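PDB 3E9N: putative short-chain dehydrogenase/reductase from Corynebacterium glutamicum, which is of unproven function but, as a short-chain dehydrogenase/reductase, probably catalyses NAD(P)(H)-dependent oxidoreduction, perhaps of acetoacetyl-CoA. Local coordinates for residues A[169-179]-A[218-229]; A[124-132]-A[150-160]. All blocks are in the same frame, centred on the assembly; numbering follows the deposited sequence. Where two conformers were deposited one is given.

Contact 1: residues A[169-179]-A[218-229]; sequences IRVSTVSPGPT and ETTQITNVDVRP
Thr220 turns its carbonyl to Arg170, whose NH1 donates to Thr220 O at 3.1 Å, an acceptor at the guanidinium edge. A bend of the arginine chain at chi3 (-72°) accompanies the turn of the guanidinium toward the carbonyls of Thr220 and Ala216, both bonded by NH1. The Gln221 side chain runs past that of Arg170 in the opposite direction. Ile222 O receives the hydroxyl of Ser172 (OG to O 2.7 Å), which stands trans to the serine's own N (chi1 -177°). At Thr223 the parallel pairing begins: its O accepts Thr173 N at 2.8 Å, from above the carbonyl plane. The Asn224 side chain reaches over Thr173, its OD1 between the hydroxyls of Thr173 and Ser175, while ND2 bonds Asp226 OD2 almost straight (2.8 Å), from above the carboxylate plane. Both the N and the O of Val225 turn to strand 170-176, the N to Thr173 O and the O to Ser175 N (2.8 Å). Val227 N continues the pattern to Ser175 O, and its CG2 meets Val174 CG1 at 4.1 Å on the other face. Arg228 NH2 bonds Val227 O and, weakly, Ser175 O; Asp226 CB lies over one face of this guanidinium, offset toward the rim. Pro229 O takes Thr179 OG1 (2.6 Å). Strand 170-176 lies between 127-131 and 220-229, with helix 144-164 against Val171 and Thr173 and helix 203-214 against Val174 and Ile222; beyond 220-229 an antiparallel strand of the second subunit prolongs the sheet.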
# COMPACT_ATOMS: atom_id res chain seq x y z
N ILE A 169 -1.48 -4.86 24.39
CA ILE A 169 -0.30 -4.25 23.79
C ILE A 169 -0.62 -3.37 22.58
O ILE A 169 -1.41 -3.76 21.70
CB ILE A 169 0.75 -5.31 23.38
CG1 ILE A 169 1.25 -6.08 24.63
CG2 ILE A 169 1.91 -4.66 22.57
CD1 ILE A 169 2.24 -7.18 24.33
N ARG A 170 -0.04 -2.18 22.56
CA ARG A 170 -0.17 -1.31 21.43
C ARG A 170 1.11 -1.32 20.63
O ARG A 170 2.24 -1.39 21.19
CB ARG A 170 -0.59 0.12 21.87
CG ARG A 170 -1.92 0.11 22.70
CD ARG A 170 -2.49 1.50 22.89
NE ARG A 170 -1.73 2.34 23.82
CZ ARG A 170 -2.10 3.55 24.25
NH1 ARG A 170 -3.25 4.13 23.84
NH2 ARG A 170 -1.31 4.20 25.09
N VAL A 171 0.95 -1.30 19.31
CA VAL A 171 2.07 -1.41 18.43
C VAL A 171 2.00 -0.26 17.44
O VAL A 171 0.95 0.02 16.88
CB VAL A 171 2.08 -2.74 17.71
CG1 VAL A 171 3.35 -2.83 16.85
CG2 VAL A 171 2.08 -3.88 18.72
N SER A 172 3.13 0.42 17.25
CA SER A 172 3.16 1.58 16.43
C SER A 172 4.45 1.71 15.62
O SER A 172 5.53 1.29 16.05
CB SER A 172 2.92 2.80 17.29
OG SER A 172 2.88 3.95 16.46
N THR A 173 4.32 2.28 14.42
CA THR A 173 5.46 2.53 13.58
C THR A 173 5.57 3.99 13.29
O THR A 173 4.66 4.62 12.81
CB THR A 173 5.33 1.83 12.23
OG1 THR A 173 4.09 2.24 11.64
CG2 THR A 173 5.31 0.33 12.42
N VAL A 174 6.72 4.54 13.57
CA VAL A 174 6.95 5.88 13.22
C VAL A 174 7.84 5.77 12.00
O VAL A 174 8.90 5.16 12.09
CB VAL A 174 7.64 6.62 14.39
CG1 VAL A 174 8.16 8.00 13.94
CG2 VAL A 174 6.64 6.71 15.58
N SER A 175 7.42 6.34 10.86
CA SER A 175 8.18 6.12 9.61
C SER A 175 8.78 7.38 9.02
O SER A 175 8.10 8.15 8.32
CB SER A 175 7.34 5.44 8.54
OG SER A 175 6.37 4.57 9.10
N PRO A 176 10.04 7.64 9.33
CA PRO A 176 10.74 8.75 8.64
C PRO A 176 11.08 8.43 7.18
O PRO A 176 11.19 7.27 6.78
CB PRO A 176 12.03 8.91 9.44
CG PRO A 176 12.05 7.76 10.45
CD PRO A 176 10.93 6.81 10.14
N GLY A 177 11.27 9.45 6.36
CA GLY A 177 11.67 9.18 4.99
C GLY A 177 11.87 10.48 4.25
O GLY A 177 11.64 11.54 4.79
N PRO A 178 12.30 10.39 3.00
CA PRO A 178 12.60 11.59 2.23
C PRO A 178 11.35 12.30 1.70
O PRO A 178 10.29 11.70 1.56
CB PRO A 178 13.45 11.05 1.06
CG PRO A 178 12.99 9.62 0.89
CD PRO A 178 12.56 9.14 2.26
N THR A 179 11.48 13.59 1.42
CA THR A 179 10.38 14.35 0.84
C THR A 179 10.53 14.37 -0.66
O THR A 179 11.54 14.88 -1.14
CB THR A 179 10.36 15.79 1.40
OG1 THR A 179 9.67 15.81 2.67
CG2 THR A 179 9.70 16.75 0.44
N GLU A 218 -7.06 5.55 25.77
CA GLU A 218 -7.12 4.10 25.90
C GLU A 218 -7.97 3.44 24.85
O GLU A 218 -7.75 2.27 24.56
CB GLU A 218 -7.68 3.72 27.27
CG GLU A 218 -6.79 4.08 28.45
CD GLU A 218 -5.83 2.94 28.75
OE1 GLU A 218 -4.60 3.17 28.86
OE2 GLU A 218 -6.33 1.79 28.83
N THR A 219 -8.93 4.16 24.28
CA THR A 219 -9.75 3.59 23.23
C THR A 219 -9.05 3.67 21.88
O THR A 219 -9.62 3.30 20.88
CB THR A 219 -11.10 4.31 23.04
OG1 THR A 219 -10.87 5.56 22.38
CG2 THR A 219 -11.78 4.55 24.34
N THR A 220 -7.81 4.11 21.88
CA THR A 220 -7.10 4.40 20.62
C THR A 220 -5.73 3.73 20.50
O THR A 220 -5.14 3.34 21.50
CB THR A 220 -6.92 5.90 20.47
OG1 THR A 220 -8.09 6.54 21.00
CG2 THR A 220 -6.80 6.27 19.03
N GLN A 221 -5.31 3.51 19.26
CA GLN A 221 -3.97 3.11 18.85
C GLN A 221 -3.57 4.08 17.73
O GLN A 221 -4.27 4.19 16.73
CB GLN A 221 -3.95 1.70 18.22
CG GLN A 221 -4.05 0.55 19.16
CD GLN A 221 -3.10 -0.62 18.85
OE1 GLN A 221 -3.46 -1.78 19.04
NE2 GLN A 221 -1.88 -0.32 18.41
N ILE A 222 -2.46 4.79 17.90
CA ILE A 222 -1.87 5.51 16.79
C ILE A 222 -0.92 4.49 16.24
O ILE A 222 0.20 4.29 16.80
CB ILE A 222 -1.11 6.75 17.27
CG1 ILE A 222 -2.00 7.55 18.24
CG2 ILE A 222 -0.51 7.58 16.06
CD1 ILE A 222 -3.11 8.34 17.53
N THR A 223 -1.35 3.80 15.19
CA THR A 223 -0.53 2.73 14.63
C THR A 223 0.60 3.20 13.70
O THR A 223 1.64 2.52 13.57
CB THR A 223 -1.44 1.69 13.88
OG1 THR A 223 -2.06 2.33 12.76
CG2 THR A 223 -2.52 1.21 14.83
N ASN A 224 0.40 4.30 13.00
CA ASN A 224 1.48 4.74 12.13
C ASN A 224 1.56 6.27 12.03
O ASN A 224 0.54 6.96 12.10
CB ASN A 224 1.47 4.01 10.77
CG ASN A 224 2.63 4.45 9.86
OD1 ASN A 224 3.85 4.01 9.96
ND2 ASN A 224 2.27 5.35 8.92
N VAL A 225 2.77 6.77 11.95
CA VAL A 225 3.00 8.23 11.82
C VAL A 225 4.03 8.38 10.72
O VAL A 225 5.12 7.87 10.84
CB VAL A 225 3.55 8.88 13.11
CG1 VAL A 225 3.80 10.34 12.91
CG2 VAL A 225 2.60 8.66 14.33
N ASP A 226 3.67 9.01 9.60
CA ASP A 226 4.62 9.20 8.51
C ASP A 226 5.27 10.60 8.65
O ASP A 226 4.60 11.60 8.77
CB ASP A 226 3.94 8.91 7.17
CG ASP A 226 3.45 7.44 7.06
OD1 ASP A 226 2.22 7.20 6.79
OD2 ASP A 226 4.28 6.49 7.29
N VAL A 227 6.60 10.62 8.70
CA VAL A 227 7.36 11.82 9.03
C VAL A 227 8.30 12.16 7.85
O VAL A 227 8.93 11.30 7.31
CB VAL A 227 8.21 11.60 10.34
CG1 VAL A 227 9.04 12.81 10.67
CG2 VAL A 227 7.31 11.24 11.50
N ARG A 228 8.39 13.43 7.48
CA ARG A 228 9.18 13.84 6.31
C ARG A 228 9.79 15.20 6.58
O ARG A 228 9.26 15.94 7.39
CB ARG A 228 8.30 13.93 5.07
CG ARG A 228 8.20 12.64 4.32
CD ARG A 228 6.81 12.17 4.40
NE ARG A 228 6.59 10.84 3.83
CZ ARG A 228 6.87 9.67 4.43
NH1 ARG A 228 6.59 8.53 3.80
NH2 ARG A 228 7.44 9.64 5.64
N PRO A 229 10.90 15.53 5.92
CA PRO A 229 11.43 16.90 5.99
C PRO A 229 10.50 17.95 5.38
O PRO A 229 9.67 17.65 4.54
CB PRO A 229 12.71 16.84 5.15
CG PRO A 229 13.02 15.36 4.96
CD PRO A 229 11.74 14.62 5.12

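Contact 2: residues A[124-132]-A[150-160]; sequences ASGCVIYIN and KHALRGLADAF
The Tyr130 ring is wedged beneath the helix, Leu153 CD1 3.6 Å from its CD1 and Ala157 CB at the same distance from its CD2, both approaching obliquely. Phe160 CD2 lies at the ring's edge, near its plane, 3.4 Å from the Tyr130 OH, and the two aromatic side chains cross at about a right angle. The ring of His81 also meets Tyr130, their planes some 20° apart. Val128 CG2 in turn comes to the edge of the Phe160 ring, 4.0 Å from CE2. Swung away from its own carbonyl carbon (chi1 -56°), the tyrosine ring rises off the sheet into this apolar layer.

Strand 127-131, helix 144-164 and strand 170-176 form a beta-alpha-beta crossover of the Rossmann-type sheet of the family, and here the strand and helix segments run antiparallel (167°) with their axes 9.8 Å apart.

Toward the strand's C-terminal end the chemistry turns polar. Asn132 ND2 donates to Lys150 O (2.9 Å), which lies in the amide plane and also accepts the helical N-H of Arg154. Leu153 CD2 packs 3.4 Å from Asn132 CG, and Arg154 CB comes near ND2. Lys150 occupies the lysine position of the YxxxK sequence characteristic of short-chain dehydrogenases, and its CB lies beside Asn132 OD1 while its amine end leads away. One turn along, Arg154 NE makes a salt bridge to Asp158 OD2 (3.2 Å), and Asp158 OD1 is paired with Arg161.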
# COMPACT_ATOMS: atom_id res chain seq x y z
N ALA A 124 2.16 -5.01 31.55
CA ALA A 124 1.98 -3.56 31.68
C ALA A 124 0.99 -3.01 30.67
O ALA A 124 0.73 -1.80 30.68
CB ALA A 124 3.34 -2.80 31.56
N SER A 125 0.45 -3.86 29.80
CA SER A 125 -0.20 -3.39 28.57
C SER A 125 0.61 -2.32 27.79
O SER A 125 0.09 -1.26 27.43
CB SER A 125 -1.61 -2.86 28.88
OG SER A 125 -2.41 -3.89 29.40
N GLY A 126 1.88 -2.59 27.55
CA GLY A 126 2.78 -1.55 27.04
C GLY A 126 2.64 -1.21 25.57
O GLY A 126 1.82 -1.78 24.82
N CYS A 127 3.44 -0.24 25.16
CA CYS A 127 3.47 0.21 23.77
C CYS A 127 4.81 -0.15 23.17
O CYS A 127 5.84 0.14 23.79
CB CYS A 127 3.40 1.73 23.73
SG CYS A 127 1.89 2.35 24.30
N VAL A 128 4.79 -0.75 21.99
CA VAL A 128 5.98 -1.08 21.25
C VAL A 128 6.02 -0.18 20.01
O VAL A 128 5.11 -0.17 19.20
CB VAL A 128 6.04 -2.61 20.82
CG1 VAL A 128 7.33 -2.93 20.02
CG2 VAL A 128 5.99 -3.50 22.02
N ILE A 129 7.08 0.61 19.88
CA ILE A 129 7.17 1.50 18.78
C ILE A 129 8.38 1.16 17.94
O ILE A 129 9.48 1.07 18.47
CB ILE A 129 7.23 2.95 19.24
CG1 ILE A 129 5.92 3.32 19.95
CG2 ILE A 129 7.47 3.86 18.02
CD1 ILE A 129 6.06 4.33 21.03
N TYR A 130 8.18 0.96 16.64
CA TYR A 130 9.29 0.72 15.69
C TYR A 130 9.61 1.99 14.93
O TYR A 130 8.67 2.71 14.52
CB TYR A 130 8.92 -0.38 14.70
CG TYR A 130 8.50 -1.71 15.33
CD1 TYR A 130 9.44 -2.65 15.67
CD2 TYR A 130 7.15 -2.03 15.54
CE1 TYR A 130 9.04 -3.88 16.22
CE2 TYR A 130 6.74 -3.24 16.09
CZ TYR A 130 7.69 -4.15 16.42
OH TYR A 130 7.31 -5.35 17.01
N ILE A 131 10.90 2.33 14.79
CA ILE A 131 11.30 3.44 13.94
C ILE A 131 11.75 2.83 12.67
O ILE A 131 12.76 2.14 12.65
CB ILE A 131 12.49 4.21 14.47
CG1 ILE A 131 12.28 4.58 15.93
CG2 ILE A 131 12.67 5.51 13.66
CD1 ILE A 131 11.35 5.66 16.10
N ASN A 132 10.99 3.07 11.60
CA ASN A 132 11.23 2.46 10.27
C ASN A 132 11.91 3.41 9.25
O ASN A 132 13.12 3.64 9.35
CB ASN A 132 9.89 1.94 9.68
CG ASN A 132 10.09 0.85 8.65
OD1 ASN A 132 11.22 0.56 8.22
ND2 ASN A 132 8.98 0.21 8.26
N LYS A 150 13.15 -2.30 5.36
CA LYS A 150 12.08 -1.43 5.86
C LYS A 150 10.70 -1.99 5.53
O LYS A 150 9.78 -1.79 6.32
CB LYS A 150 12.23 0.01 5.39
CG LYS A 150 11.64 0.36 4.05
CD LYS A 150 11.58 1.91 3.83
CE LYS A 150 12.99 2.57 3.53
NZ LYS A 150 13.38 2.84 2.06
N HIS A 151 10.58 -2.69 4.39
CA HIS A 151 9.34 -3.37 4.08
C HIS A 151 9.15 -4.55 5.02
O HIS A 151 8.04 -4.77 5.52
CB HIS A 151 9.24 -3.77 2.60
CG HIS A 151 8.83 -2.63 1.72
ND1 HIS A 151 9.71 -1.99 0.87
CD2 HIS A 151 7.66 -1.96 1.62
CE1 HIS A 151 9.09 -1.00 0.26
NE2 HIS A 151 7.84 -0.96 0.70
N ALA A 152 10.26 -5.23 5.34
CA ALA A 152 10.21 -6.30 6.32
C ALA A 152 9.71 -5.85 7.73
O ALA A 152 8.82 -6.48 8.35
CB ALA A 152 11.56 -6.95 6.41
N LEU A 153 10.28 -4.75 8.21
CA LEU A 153 10.04 -4.27 9.55
C LEU A 153 8.56 -3.92 9.63
O LEU A 153 7.88 -4.18 10.61
CB LEU A 153 10.92 -3.06 9.79
CG LEU A 153 10.64 -2.28 11.06
CD1 LEU A 153 10.90 -3.16 12.38
CD2 LEU A 153 11.53 -1.09 11.03
N ARG A 154 8.05 -3.39 8.54
CA ARG A 154 6.67 -2.99 8.48
C ARG A 154 5.69 -4.15 8.54
O ARG A 154 4.68 -4.05 9.24
CB ARG A 154 6.41 -2.11 7.24
CG ARG A 154 4.91 -1.73 7.11
CD ARG A 154 4.44 -0.86 8.31
NE ARG A 154 3.04 -0.47 8.13
CZ ARG A 154 2.65 0.75 7.76
NH1 ARG A 154 1.38 1.02 7.58
NH2 ARG A 154 3.55 1.71 7.59
N GLY A 155 5.97 -5.26 7.83
CA GLY A 155 5.12 -6.47 7.97
C GLY A 155 5.19 -7.13 9.35
O GLY A 155 4.21 -7.72 9.85
N LEU A 156 6.36 -7.09 9.95
CA LEU A 156 6.57 -7.52 11.33
C LEU A 156 5.65 -6.71 12.25
O LEU A 156 4.88 -7.29 13.00
CB LEU A 156 8.05 -7.29 11.76
CG LEU A 156 8.41 -7.47 13.26
CD1 LEU A 156 7.99 -8.81 13.82
CD2 LEU A 156 9.89 -7.28 13.49
N ALA A 157 5.73 -5.38 12.19
CA ALA A 157 4.95 -4.53 13.08
C ALA A 157 3.45 -4.84 13.03
O ALA A 157 2.82 -5.00 14.08
CB ALA A 157 5.19 -3.10 12.75
N ASP A 158 2.90 -4.87 11.81
CA ASP A 158 1.48 -5.15 11.58
C ASP A 158 1.01 -6.51 12.06
O ASP A 158 -0.11 -6.62 12.54
CB ASP A 158 1.08 -4.94 10.09
CG ASP A 158 1.22 -3.46 9.63
OD1 ASP A 158 1.16 -2.55 10.50
OD2 ASP A 158 1.42 -3.17 8.41
N ALA A 159 1.83 -7.55 11.90
CA ALA A 159 1.36 -8.91 12.29
C ALA A 159 1.47 -9.09 13.82
O ALA A 159 0.66 -9.79 14.45
CB ALA A 159 2.13 -9.97 11.61
N PHE A 160 2.48 -8.45 14.37
CA PHE A 160 2.70 -8.40 15.81
C PHE A 160 1.52 -7.69 16.48
O PHE A 160 0.93 -8.21 17.47
CB PHE A 160 4.01 -7.66 16.09
CG PHE A 160 4.42 -7.69 17.53
CD1 PHE A 160 4.79 -8.88 18.12
CD2 PHE A 160 4.42 -6.53 18.30
CE1 PHE A 160 5.16 -8.91 19.47
CE2 PHE A 160 4.80 -6.55 19.64
CZ PHE A 160 5.18 -7.72 20.23

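How the contacts relate
Both contacts are largely buried and serve one sheet, with centres about 10 Å apart. Contact 1 joins strand to strand through regular backbone bonds, with polar side chains adding bonds along its length; contact 2 joins strand to helix chiefly by apolar packing, with a single side-chain-to-backbone bond at its end. They touch directly: Tyr130 N and Val128 N lie 2.7 Å from Ser172 O and Arg170 O respectively, probable hydrogen bonds between adjacent strands, and Thr173 CG2 packs on Ala157 CB. Contact 1 lies at the sheet margin where the second subunit continues it, whereas the helix of contact 2 also meets the third subunit, for example through Ala152.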